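Local coordinates for kelch domain-containing protein (Colletotrichum graminicola M1.001, PDB 5C86), which oxidises alcohols, probably to aldehydes with reduction of oxygen to hydrogen peroxide, as a copper-dependent member of the AA5 family, at residues Val164-Gly172 with Leu190-Met198; Lys270-Arg278 with Pro308-Asp316. One frame throughout, in Å; residues are numbered along the deposited sequence.

Contact 1: Val164-Gly172 with Leu190-Met198; sequences VKPLVMQRG and LQAGPSKKM
L167 and Q191 make the tightest part of this contact. CB of L167 lies above the plane of the Q191 amide, 3.3 Å from its CD and almost as close to OE1 and NE2. Bonds at its edge hold the amide in this orientation: NE2 donates to the backbone O of K197 at 3.1 Å, nearly in the amide plane, and OE1 accepts from N199. A glutamine thus suits a buried place where the hairpin must be tied to itself while packing against a leucine. Beside it, S195 CB comes within 3.3 Å of L167 O, a water bridges that carbonyl to S195 N, and S195 OG accepts from K197 N, an ST turn. The M169 side chain, bent at chi2 (-135°) and chi3, crosses P194 at about a right angle, with SD 3.8 Å from CG of this cis proline.

Toward solvent the fit gives way to water and long polar chains. One water accepts from S195 OG and K197 NZ and donates to P166 O and V168 O; a second also links K197 NZ to P166 O. K196 lays its CE loosely alongside Q170 NE2 at 3.5 Å, while NZ makes a long, weak ion pair with E219.

The P194 side chain lies about 10 Å from that of Y120, a copper-binding residue whose metal is absent here. An interblade connection packed on the 188-191/197-202 hairpin is typical of a kelch propeller blade.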
ATOM      1  N   VAL A 164     -15.584   2.521  15.918  1.00 18.38           N
ATOM      2  CA  VAL A 164     -15.516   1.556  14.853  1.00 17.10           C
ATOM      3  C   VAL A 164     -16.873   1.105  14.338  1.00 19.97           C
ATOM      4  O   VAL A 164     -16.979   0.606  13.208  1.00 18.12           O
ATOM      5  CB  VAL A 164     -14.598   0.367  15.238  1.00 18.04           C
ATOM      6  CG1 VAL A 164     -15.249  -0.550  16.248  1.00 18.80           C
ATOM      7  CG2 VAL A 164     -14.169  -0.407  14.015  1.00 18.30           C
ATOM      8  N   LYS A 165     -17.944   1.158  15.164  1.00 19.40           N
ATOM      9  CA  LYS A 165     -19.211   0.606  14.744  1.00 20.61           C
ATOM     10  C   LYS A 165     -19.664   0.912  13.344  1.00 18.60           C
ATOM     11  O   LYS A 165     -20.061  -0.039  12.627  1.00 19.53           O
ATOM     12  CB  LYS A 165     -20.347   0.962  15.737  1.00 22.86           C
ATOM     13  CG  LYS A 165     -21.671   0.229  15.506  1.00 25.93           C
ATOM     14  CD  LYS A 165     -22.673   0.692  16.639  0.85 29.82           C
ATOM     15  CE  LYS A 165     -24.076   0.195  16.397  0.60 31.66           C
ATOM     16  NZ  LYS A 165     -24.086  -1.290  16.350  0.55 32.51           N
ATOM     17  N   PRO A 166     -19.590   2.211  12.871  1.00 18.41           N
ATOM     18  CA  PRO A 166     -20.122   2.552  11.546  1.00 18.53           C
ATOM     19  C   PRO A 166     -19.484   1.720  10.396  1.00 16.56           C
ATOM     20  O   PRO A 166     -20.116   1.549   9.391  1.00 17.00           O
ATOM     21  CB  PRO A 166     -19.808   4.060  11.369  1.00 21.36           C
ATOM     22  CG  PRO A 166     -19.634   4.547  12.743  1.00 22.08           C
ATOM     23  CD  PRO A 166     -19.160   3.421  13.594  1.00 20.21           C
ATOM     24  N   LEU A 167     -18.230   1.308  10.565  1.00 17.63           N
ATOM     25  CA  LEU A 167     -17.542   0.560   9.428  1.00 16.74           C
ATOM     26  C   LEU A 167     -17.657  -0.928   9.560  1.00 17.92           C
ATOM     27  O   LEU A 167     -17.292  -1.635   8.618  1.00 17.01           O
ATOM     28  CB  LEU A 167     -16.079   0.982   9.352  1.00 16.23           C
ATOM     29  CG  LEU A 167     -15.106   0.595  10.486  1.00 15.45           C
ATOM     30  CD1 LEU A 167     -14.728  -0.866  10.539  1.00 17.91           C
ATOM     31  CD2 LEU A 167     -13.847   1.447  10.354  1.00 17.44           C
ATOM     32  N   VAL A 168     -18.254  -1.500  10.617  1.00 16.64           N
ATOM     33  CA  VAL A 168     -18.191  -2.947  10.762  1.00 17.14           C
ATOM     34  C   VAL A 168     -19.064  -3.603   9.681  1.00 17.69           C
ATOM     35  O   VAL A 168     -20.202  -3.223   9.395  1.00 17.33           O
ATOM     36  CB  VAL A 168     -18.645  -3.332  12.183  1.00 19.75           C
ATOM     37  CG1 VAL A 168     -18.732  -4.828  12.399  1.00 22.35           C
ATOM     38  CG2 VAL A 168     -17.776  -2.673  13.236  1.00 19.01           C
ATOM     39  N   MET A 169     -18.535  -4.668   9.060  1.00 16.51           N
ATOM     40  CA  MET A 169     -19.291  -5.413   8.058  1.00 18.65           C
ATOM     41  C   MET A 169     -20.436  -6.205   8.720  1.00 17.65           C
ATOM     42  O   MET A 169     -20.415  -6.466   9.912  1.00 18.44           O
ATOM     43  CB  MET A 169     -18.393  -6.446   7.395  1.00 21.80           C
ATOM     44  CG  MET A 169     -17.165  -5.827   6.767  1.00 20.89           C
ATOM     45  SD  MET A 169     -16.874  -6.474   5.148  1.00 17.81           S
ATOM     46  CE  MET A 169     -17.324  -8.215   5.187  1.00 18.14           C
ATOM     47  N   GLN A 170     -21.357  -6.649   7.876  1.00 19.31           N
ATOM     48  CA  GLN A 170     -22.556  -7.337   8.372  1.00 20.82           C
ATOM     49  C   GLN A 170     -22.256  -8.753   8.865  1.00 23.76           C
ATOM     50  O   GLN A 170     -22.910  -9.203   9.770  1.00 26.09           O
ATOM     51  CB  GLN A 170     -23.618  -7.365   7.248  1.00 23.80           C
ATOM     52  CG  GLN A 170     -24.357  -6.084   6.924  0.75 28.58           C
ATOM     53  CD  GLN A 170     -25.569  -6.280   5.994  0.60 30.70           C
ATOM     54  OE1 GLN A 170     -26.119  -7.374   5.875  0.60 30.88           O
ATOM     55  NE2 GLN A 170     -25.981  -5.210   5.337  0.50 32.77           N
ATOM     56  N   ARG A 171     -21.273  -9.437   8.300  1.00 20.92           N
ATOM     57  CA  ARG A 171     -21.049 -10.862   8.478  1.00 22.66           C
ATOM     58  C   ARG A 171     -19.565 -11.170   8.623  1.00 23.17           C
ATOM     59  O   ARG A 171     -18.694 -10.422   8.118  1.00 19.79           O
ATOM     60  CB  ARG A 171     -21.481 -11.660   7.211  1.00 23.80           C
ATOM     61  CG  ARG A 171     -22.899 -11.390   6.725  1.00 28.03           C
ATOM     62  CD  ARG A 171     -23.068 -12.007   5.325  1.00 28.45           C
ATOM     63  NE  ARG A 171     -24.272 -11.653   4.582  1.00 34.64           N
ATOM     64  CZ  ARG A 171     -24.507 -10.510   3.925  1.00 38.29           C
ATOM     65  NH1 ARG A 171     -23.652  -9.473   3.877  1.00 34.95           N
ATOM     66  NH2 ARG A 171     -25.664 -10.407   3.283  1.00 45.07           N
ATOM     67  N   GLY A 172     -19.313 -12.344   9.167  1.00 22.03           N
ATOM     68  CA  GLY A 172     -18.030 -13.025   9.065  1.00 21.05           C
ATOM     69  C   GLY A 172     -17.054 -12.598  10.151  1.00 18.17           C
ATOM     70  O   GLY A 172     -17.335 -11.761  11.020  1.00 19.03           O
ATOM     71  N   LEU A 190     -11.152   8.859   4.965  1.00 12.82           N
ATOM     72  CA  LEU A 190     -12.242   8.157   4.441  1.00 13.10           C
ATOM     73  C   LEU A 190     -12.074   6.667   4.675  1.00 14.60           C
ATOM     74  O   LEU A 190     -11.044   6.105   4.234  1.00 13.98           O
ATOM     75  CB  LEU A 190     -12.438   8.382   2.957  1.00 13.42           C
ATOM     76  CG  LEU A 190     -13.532   7.598   2.261  1.00 14.47           C
ATOM     77  CD1 LEU A 190     -14.876   8.040   2.824  1.00 15.18           C
ATOM     78  CD2 LEU A 190     -13.517   7.755   0.761  1.00 15.33           C
ATOM     79  N   GLN A 191     -13.053   6.027   5.307  1.00 12.84           N
ATOM     80  CA  GLN A 191     -13.156   4.550   5.247  1.00 13.03           C
ATOM     81  C   GLN A 191     -14.007   4.165   4.113  1.00 13.88           C
ATOM     82  O   GLN A 191     -15.213   4.364   4.100  1.00 14.51           O
ATOM     83  CB  GLN A 191     -13.665   4.026   6.570  1.00 12.00           C
ATOM     84  CG  GLN A 191     -14.148   2.596   6.553  1.00 12.42           C
ATOM     85  CD  GLN A 191     -15.643   2.467   6.394  1.00 14.38           C
ATOM     86  OE1 GLN A 191     -16.427   3.357   6.787  1.00 15.88           O
ATOM     87  NE2 GLN A 191     -16.077   1.354   5.731  1.00 15.85           N
ATOM     88  N   ALA A 192     -13.375   3.740   3.019  1.00 12.42           N
ATOM     89  CA  ALA A 192     -13.984   3.452   1.757  1.00 12.19           C
ATOM     90  C   ALA A 192     -14.620   2.084   1.609  1.00 13.37           C
ATOM     91  O   ALA A 192     -15.296   1.800   0.641  1.00 14.06           O
ATOM     92  CB  ALA A 192     -12.993   3.754   0.611  1.00 11.81           C
ATOM     93  N   GLY A 193     -14.385   1.286   2.632  1.00 11.62           N
ATOM     94  CA  GLY A 193     -14.786  -0.105   2.635  1.00 12.79           C
ATOM     95  C   GLY A 193     -14.000  -0.804   3.715  1.00 11.32           C
ATOM     96  O   GLY A 193     -13.345  -0.153   4.501  1.00 12.08           O
ATOM     97  N   PRO A 194     -14.042  -2.141   3.767  1.00 11.87           N
ATOM     98  CA  PRO A 194     -14.759  -3.046   2.877  1.00 11.36           C
ATOM     99  C   PRO A 194     -16.255  -3.076   3.016  1.00 11.37           C
ATOM    100  O   PRO A 194     -16.959  -3.477   2.123  1.00 11.95           O
ATOM    101  CB  PRO A 194     -14.194  -4.459   3.265  1.00 11.72           C
ATOM    102  CG  PRO A 194     -13.793  -4.263   4.705  1.00 11.65           C
ATOM    103  CD  PRO A 194     -13.198  -2.875   4.716  1.00 12.11           C
ATOM    104  N   SER A 195     -16.746  -2.669   4.184  1.00 12.01           N
ATOM    105  CA  SER A 195     -18.232  -2.550   4.303  1.00 12.52           C
ATOM    106  C   SER A 195     -18.730  -1.690   3.139  1.00 13.80           C
ATOM    107  O   SER A 195     -18.098  -0.729   2.739  1.00 14.28           O
ATOM    108  CB  SER A 195     -18.562  -1.806   5.580  1.00 14.74           C
ATOM    109  OG  SER A 195     -19.974  -1.616   5.690  1.00 16.93           O
ATOM    110  N   LYS A 196     -19.937  -1.964   2.686  1.00 14.41           N
ATOM    111  CA  LYS A 196     -20.575  -1.193   1.675  1.00 15.78           C
ATOM    112  C   LYS A 196     -20.945   0.193   2.194  1.00 15.50           C
ATOM    113  O   LYS A 196     -21.146   1.095   1.366  1.00 16.07           O
ATOM    114  CB  LYS A 196     -21.844  -1.907   1.109  1.00 17.60           C
ATOM    115  CG  LYS A 196     -22.939  -2.087   2.107  1.00 20.79           C
ATOM    116  CD  LYS A 196     -23.889  -3.134   1.525  0.80 23.96           C
ATOM    117  CE  LYS A 196     -25.036  -3.477   2.398  0.60 28.23           C
ATOM    118  NZ  LYS A 196     -25.640  -4.723   1.785  0.55 29.98           N
ATOM    119  N   LYS A 197     -21.024   0.387   3.499  1.00 15.45           N
ATOM    120  CA  LYS A 197     -21.219   1.683   4.131  0.59 17.91           C
ATOM    121  C   LYS A 197     -19.881   2.373   4.339  1.00 16.26           C
ATOM    122  O   LYS A 197     -19.056   1.902   5.141  1.00 16.36           O
ATOM    123  CB  LYS A 197     -21.877   1.520   5.490  0.59 19.74           C
ATOM    124  CG  LYS A 197     -23.320   1.078   5.337  0.59 23.18           C
ATOM    125  CD  LYS A 197     -23.974   0.814   6.675  0.59 25.02           C
ATOM    126  CE  LYS A 197     -23.705  -0.556   7.232  0.59 27.00           C
ATOM    127  NZ  LYS A 197     -23.411  -0.508   8.704  0.59 30.14           N
ATOM    128  N   MET A 198     -19.649   3.457   3.578  1.00 15.37           N
ATOM    129  CA  MET A 198     -18.444   4.269   3.731  1.00 15.11           C
ATOM    130  C   MET A 198     -18.660   5.381   4.748  1.00 17.51           C
ATOM    131  O   MET A 198     -19.778   5.892   4.852  1.00 17.20           O
ATOM    132  CB  MET A 198     -18.067   4.890   2.389  1.00 15.21           C
ATOM    133  CG  MET A 198     -18.046   3.888   1.241  1.00 15.91           C
ATOM    134  SD  MET A 198     -17.382   4.516  -0.308  1.00 17.55           S
ATOM    135  CE  MET A 198     -18.627   5.706  -0.793  1.00 18.56           C
TER
HETATM  136  O   HOH W   1     -20.655  -0.777   8.095  1.00 21.92           O
HETATM  137  O   HOH W   2     -22.714   2.612   9.234  1.00 36.75           O
HETATM  138  O   HOH W   3     -15.466  -1.802   6.589  1.00 15.08           O
HETATM  139  O   HOH W   4     -23.227  -7.184   1.640  1.00 21.92           O

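Contact 2: Lys270-Arg278 with Pro308-Asp316; sequences KLANGKYNR and PQLTPELFD
R278 NH2 is shared between two acceptors on the facing segment 308-316. It donates to T311 O at 2.8 Å, in the carbonyl plane on a lone pair and almost straight (164°), and forms a salt bridge with E313 OE1 at 3.0 Å, using the anti lone pair of that oxygen. A water joins R278 NE to E313 OE1, while NH1 reaches the backbone O of G295, so the guanidinium is fixed along several of its N-H groups. The other carboxylate oxygen faces the loop: K275 N donates to E313 OE2 at 2.9 Å on the syn side, tilted somewhat out of the carboxylate plane, and Y276 N adds a weak bond to OE1. A glutamate suits this strand position because its extended chain carries both oxygens across to the loop backbone.

Next comes Q309, whose chain turns at chi2 (-74°) and brings NE2 to N277 O at 2.9 Å. The N277 side chain is held elsewhere, by S250 and Q298. Y276 CB sits over one face of the R278 guanidinium, displaced toward its rim, and the Y276 ring has K275 CG over the centre of one face and T311 CB 3.8 Å from its CE2. At the far end L271 CD1 meets F315 CZ at 3.5 Å, beside the F315-F237 ring stack.

The buried glutamate thus has an arginine, two backbone N-H groups (one bond weak) and a water among its partners, which would probably keep it ionised, and the irregular loop is pinned both by the R278 side chain and by backbone groups of K275, Y276 and N277.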
ATOM      1  N   LYS A 270     -19.649   2.728 -11.040  1.00 14.79           N
ATOM      2  CA  LYS A 270     -19.426   1.328 -11.412  1.00 16.10           C
ATOM      3  C   LYS A 270     -18.824   1.137 -12.742  1.00 15.42           C
ATOM      4  O   LYS A 270     -19.209   1.747 -13.760  1.00 15.69           O
ATOM      5  CB  LYS A 270     -20.739   0.580 -11.289  1.00 17.02           C
ATOM      6  CG  LYS A 270     -20.649  -0.939 -11.464  1.00 18.62           C
ATOM      7  CD  LYS A 270     -21.974  -1.598 -11.095  1.00 20.83           C
ATOM      8  CE  LYS A 270     -21.890  -3.123 -11.231  1.00 25.96           C
ATOM      9  NZ  LYS A 270     -20.906  -3.964 -10.411  1.00 24.80           N
ATOM     10  N   LEU A 271     -17.813   0.261 -12.869  1.00 15.03           N
ATOM     11  CA  LEU A 271     -17.180  -0.042 -14.070  1.00 16.25           C
ATOM     12  C   LEU A 271     -17.634  -1.466 -14.480  1.00 15.26           C
ATOM     13  O   LEU A 271     -18.268  -2.188 -13.667  1.00 15.61           O
ATOM     14  CB  LEU A 271     -15.661  -0.131 -13.873  1.00 19.80           C
ATOM     15  CG  LEU A 271     -15.063   1.136 -13.176  1.00 23.81           C
ATOM     16  CD1 LEU A 271     -13.812   0.852 -12.383  1.00 27.14           C
ATOM     17  CD2 LEU A 271     -14.841   2.093 -14.325  1.00 29.26           C
ATOM     18  N   ALA A 272     -17.300  -1.858 -15.694  1.00 14.74           N
ATOM     19  CA  ALA A 272     -17.457  -3.228 -16.127  1.00 13.59           C
ATOM     20  C   ALA A 272     -16.631  -4.084 -15.156  1.00 15.02           C
ATOM     21  O   ALA A 272     -15.528  -3.670 -14.723  1.00 15.83           O
ATOM     22  CB  ALA A 272     -17.006  -3.434 -17.544  1.00 16.18           C
ATOM     23  N   ASN A 273     -17.151  -5.243 -14.799  1.00 14.89           N
ATOM     24  CA  ASN A 273     -16.385  -6.118 -13.927  1.00 13.83           C
ATOM     25  C   ASN A 273     -15.101  -6.545 -14.556  1.00 13.94           C
ATOM     26  O   ASN A 273     -14.963  -6.678 -15.788  1.00 15.22           O
ATOM     27  CB  ASN A 273     -17.194  -7.367 -13.613  1.00 14.49           C
ATOM     28  CG  ASN A 273     -18.226  -7.130 -12.542  1.00 14.53           C
ATOM     29  OD1 ASN A 273     -18.913  -6.111 -12.495  1.00 16.32           O
ATOM     30  ND2 ASN A 273     -18.280  -8.064 -11.570  1.00 15.04           N
ATOM     31  N   GLY A 274     -14.095  -6.875 -13.741  1.00 12.26           N
ATOM     32  CA  GLY A 274     -12.900  -7.451 -14.239  1.00 13.01           C
ATOM     33  C   GLY A 274     -13.185  -8.939 -14.647  1.00 12.27           C
ATOM     34  O   GLY A 274     -14.261  -9.460 -14.402  1.00 14.93           O
ATOM     35  N   LYS A 275     -12.248  -9.545 -15.360  1.00 14.28           N
ATOM     36  CA  LYS A 275     -12.453 -10.891 -15.800  1.00 15.07           C
ATOM     37  C   LYS A 275     -12.360 -11.897 -14.664  1.00 15.95           C
ATOM     38  O   LYS A 275     -12.987 -12.958 -14.718  1.00 19.19           O
ATOM     39  CB  LYS A 275     -11.437 -11.224 -16.807  1.00 18.36           C
ATOM     40  CG  LYS A 275     -11.596 -12.571 -17.436  1.00 25.08           C
ATOM     41  CD  LYS A 275     -10.523 -12.784 -18.523  0.80 27.13           C
ATOM     42  CE  LYS A 275     -10.769 -13.992 -19.441  0.70 29.07           C
ATOM     43  NZ  LYS A 275     -11.667 -15.008 -18.880  0.65 30.91           N
ATOM     44  N   TYR A 276     -11.621 -11.589 -13.607  1.00 14.11           N
ATOM     45  CA  TYR A 276     -11.347 -12.566 -12.556  1.00 13.89           C
ATOM     46  C   TYR A 276     -11.791 -12.055 -11.219  1.00 13.88           C
ATOM     47  O   TYR A 276     -11.291 -11.000 -10.758  1.00 13.89           O
ATOM     48  CB  TYR A 276      -9.864 -12.876 -12.576  1.00 13.59           C
ATOM     49  CG  TYR A 276      -9.364 -13.427 -13.871  1.00 17.46           C
ATOM     50  CD1 TYR A 276      -9.750 -14.716 -14.297  1.00 18.77           C
ATOM     51  CD2 TYR A 276      -8.489 -12.700 -14.690  1.00 17.78           C
ATOM     52  CE1 TYR A 276      -9.308 -15.205 -15.501  1.00 18.60           C
ATOM     53  CE2 TYR A 276      -8.055 -13.197 -15.869  1.00 19.43           C
ATOM     54  CZ  TYR A 276      -8.462 -14.453 -16.258  1.00 21.33           C
ATOM     55  OH  TYR A 276      -8.019 -14.950 -17.492  1.00 25.40           O
ATOM     56  N   ASN A 277     -12.695 -12.756 -10.569  1.00 13.57           N
ATOM     57  CA  ASN A 277     -13.104 -12.405  -9.190  1.00 12.90           C
ATOM     58  C   ASN A 277     -11.985 -12.734  -8.196  1.00 13.88           C
ATOM     59  O   ASN A 277     -11.282 -13.748  -8.338  1.00 14.40           O
ATOM     60  CB  ASN A 277     -14.378 -13.050  -8.787  1.00 13.10           C
ATOM     61  CG  ASN A 277     -14.382 -14.575  -8.956  1.00 14.32           C
ATOM     62  OD1 ASN A 277     -13.874 -15.120  -9.930  1.00 15.74           O
ATOM     63  ND2 ASN A 277     -14.988 -15.252  -7.976  1.00 14.89           N
ATOM     64  N   ARG A 278     -11.687 -11.780  -7.317  1.00 11.82           N
ATOM     65  CA  ARG A 278     -10.543 -11.914  -6.404  1.00 12.04           C
ATOM     66  C   ARG A 278     -10.828 -11.514  -5.004  1.00 11.21           C
ATOM     67  O   ARG A 278     -11.315 -10.380  -4.738  1.00 11.91           O
ATOM     68  CB  ARG A 278      -9.382 -11.009  -6.841  1.00 10.86           C
ATOM     69  CG  ARG A 278      -8.890 -11.284  -8.270  1.00 11.92           C
ATOM     70  CD  ARG A 278      -7.832 -10.258  -8.686  1.00 11.63           C
ATOM     71  NE  ARG A 278      -7.648 -10.181 -10.131  1.00 12.27           N
ATOM     72  CZ  ARG A 278      -6.803 -10.899 -10.855  1.00 12.13           C
ATOM     73  NH1 ARG A 278      -5.988 -11.744 -10.277  1.00 12.15           N
ATOM     74  NH2 ARG A 278      -6.769 -10.744 -12.171  1.00 12.70           N
ATOM     75  N   PRO A 308      -7.269 -20.484  -7.221  1.00 16.33           N
ATOM     76  CA  PRO A 308      -6.411 -19.348  -7.396  1.00 16.06           C
ATOM     77  C   PRO A 308      -6.699 -18.622  -8.676  1.00 15.53           C
ATOM     78  O   PRO A 308      -7.033 -19.208  -9.712  1.00 17.87           O
ATOM     79  CB  PRO A 308      -5.016 -19.966  -7.375  1.00 16.29           C
ATOM     80  CG  PRO A 308      -5.240 -21.274  -8.125  1.00 17.11           C
ATOM     81  CD  PRO A 308      -6.556 -21.748  -7.535  1.00 16.79           C
ATOM     82  N   GLN A 309      -6.498 -17.312  -8.639  1.00 13.22           N
ATOM     83  CA  GLN A 309      -6.512 -16.500  -9.857  1.00 13.47           C
ATOM     84  C   GLN A 309      -5.024 -16.263 -10.194  1.00 13.48           C
ATOM     85  O   GLN A 309      -4.340 -15.481  -9.527  1.00 14.42           O
ATOM     86  CB  GLN A 309      -7.321 -15.206  -9.635  1.00 13.49           C
ATOM     87  CG  GLN A 309      -8.785 -15.446  -9.315  1.00 13.52           C
ATOM     88  CD  GLN A 309      -9.597 -15.870 -10.523  1.00 13.62           C
ATOM     89  OE1 GLN A 309      -9.009 -16.348 -11.535  1.00 17.34           O
ATOM     90  NE2 GLN A 309     -10.847 -15.606 -10.535  1.00 12.79           N
ATOM     91  N   LEU A 310      -4.539 -16.942 -11.244  1.00 14.71           N
ATOM     92  CA  LEU A 310      -3.143 -16.923 -11.632  1.00 13.35           C
ATOM     93  C   LEU A 310      -2.809 -15.926 -12.756  1.00 12.82           C
ATOM     94  O   LEU A 310      -1.666 -15.752 -13.089  1.00 15.14           O
ATOM     95  CB  LEU A 310      -2.718 -18.332 -12.110  1.00 16.25           C
ATOM     96  CG  LEU A 310      -2.822 -19.343 -10.983  1.00 16.00           C
ATOM     97  CD1 LEU A 310      -2.336 -20.743 -11.573  1.00 18.98           C
ATOM     98  CD2 LEU A 310      -1.962 -18.986  -9.797  1.00 16.78           C
ATOM     99  N   THR A 311      -3.822 -15.291 -13.325  1.00 12.34           N
ATOM    100  CA  THR A 311      -3.663 -14.281 -14.348  1.00 14.35           C
ATOM    101  C   THR A 311      -4.013 -12.873 -13.738  1.00 13.99           C
ATOM    102  O   THR A 311      -5.209 -12.614 -13.475  1.00 13.69           O
ATOM    103  CB  THR A 311      -4.567 -14.533 -15.529  1.00 15.20           C
ATOM    104  OG1 THR A 311      -4.183 -15.812 -16.099  1.00 17.17           O
ATOM    105  CG2 THR A 311      -4.341 -13.531 -16.567  1.00 15.25           C
ATOM    106  N   PRO A 312      -2.985 -12.015 -13.610  1.00 13.23           N
ATOM    107  CA  PRO A 312      -3.235 -10.637 -13.083  1.00 13.38           C
ATOM    108  C   PRO A 312      -3.922  -9.860 -14.149  1.00 13.15           C
ATOM    109  O   PRO A 312      -3.948 -10.256 -15.335  1.00 13.21           O
ATOM    110  CB  PRO A 312      -1.862 -10.103 -12.826  1.00 12.72           C
ATOM    111  CG  PRO A 312      -0.890 -11.312 -12.722  1.00 12.70           C
ATOM    112  CD  PRO A 312      -1.551 -12.285 -13.681  1.00 12.84           C
ATOM    113  N   GLU A 313      -4.450  -8.679 -13.779  1.00 12.78           N
ATOM    114  CA  GLU A 313      -5.041  -7.729 -14.690  1.00 12.08           C
ATOM    115  C   GLU A 313      -4.455  -6.372 -14.525  1.00 11.22           C
ATOM    116  O   GLU A 313      -4.156  -5.944 -13.445  1.00 12.21           O
ATOM    117  CB  GLU A 313      -6.561  -7.718 -14.542  1.00 13.57           C
ATOM    118  CG  GLU A 313      -7.217  -8.993 -15.146  1.00 15.15           C
ATOM    119  CD  GLU A 313      -8.712  -9.055 -14.817  1.00 18.33           C
ATOM    120  OE1 GLU A 313      -9.093  -9.433 -13.637  1.00 18.10           O
ATOM    121  OE2 GLU A 313      -9.553  -8.622 -15.698  1.00 18.58           O
ATOM    122  N   LEU A 314      -4.272  -5.704 -15.652  1.00 12.46           N
ATOM    123  CA  LEU A 314      -3.821  -4.317 -15.751  1.00 12.22           C
ATOM    124  C   LEU A 314      -5.045  -3.456 -15.978  1.00 12.72           C
ATOM    125  O   LEU A 314      -5.781  -3.656 -16.934  1.00 13.44           O
ATOM    126  CB  LEU A 314      -2.818  -4.181 -16.892  1.00 14.80           C
ATOM    127  CG  LEU A 314      -2.216  -2.816 -17.048  1.00 16.36           C
ATOM    128  CD1 LEU A 314      -1.503  -2.292 -15.831  1.00 17.40           C
ATOM    129  CD2 LEU A 314      -1.240  -2.918 -18.243  1.00 18.57           C
ATOM    130  N   PHE A 315      -5.327  -2.529 -15.051  1.00 11.35           N
ATOM    131  CA  PHE A 315      -6.515  -1.684 -15.165  1.00 11.99           C
ATOM    132  C   PHE A 315      -6.089  -0.262 -15.547  1.00 13.41           C
ATOM    133  O   PHE A 315      -5.164   0.285 -14.991  1.00 12.37           O
ATOM    134  CB  PHE A 315      -7.240  -1.620 -13.833  1.00 11.40           C
ATOM    135  CG  PHE A 315      -8.420  -0.680 -13.799  1.00 11.83           C
ATOM    136  CD1 PHE A 315      -9.587  -0.992 -14.457  1.00 13.01           C
ATOM    137  CD2 PHE A 315      -8.339   0.536 -13.142  1.00 12.29           C
ATOM    138  CE1 PHE A 315     -10.659  -0.142 -14.370  1.00 13.36           C
ATOM    139  CE2 PHE A 315      -9.400   1.407 -13.077  1.00 13.61           C
ATOM    140  CZ  PHE A 315     -10.567   1.059 -13.727  1.00 12.92           C
ATOM    141  N   ASP A 316      -6.810   0.357 -16.511  1.00 12.28           N
ATOM    142  CA  ASP A 316      -6.537   1.709 -16.967  1.00 13.16           C
ATOM    143  C   ASP A 316      -7.677   2.584 -16.497  1.00 13.93           C
ATOM    144  O   ASP A 316      -8.756   2.493 -17.030  1.00 13.21           O
ATOM    145  CB  ASP A 316      -6.377   1.756 -18.493  1.00 15.39           C
ATOM    146  CG  ASP A 316      -6.102   3.154 -19.010  1.00 17.45           C
ATOM    147  OD1 ASP A 316      -6.230   4.151 -18.220  1.00 19.69           O
ATOM    148  OD2 ASP A 316      -5.682   3.141 -20.215  1.00 22.06           O
TER
HETATM  149  O   HOH W   5     -12.888 -15.852 -12.771  1.00 29.23           O
HETATM  150  O   HOH W   6      -8.681  -7.837 -11.578  1.00 17.18           O

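In the fold
Both contacts belong to the propeller, yet they join different elements. Contact 1 sets the loop leading into the blade of strands 181-183 to 208-214 against that blade's own hairpin, and is the nearer of the two to the copper-binding residues. Contact 2 lies away from the annotated sites and links the loop after strand 267-270, at the end of one blade, to strand 313-316 and its approach in the next. Each is partly buried. Contact 1 has no direct hydrogen bond between its segments and relies on close packing and bridging waters; contact 2 relies on charge and direct bonds. Their centres are 23 Å apart, and they do not touch.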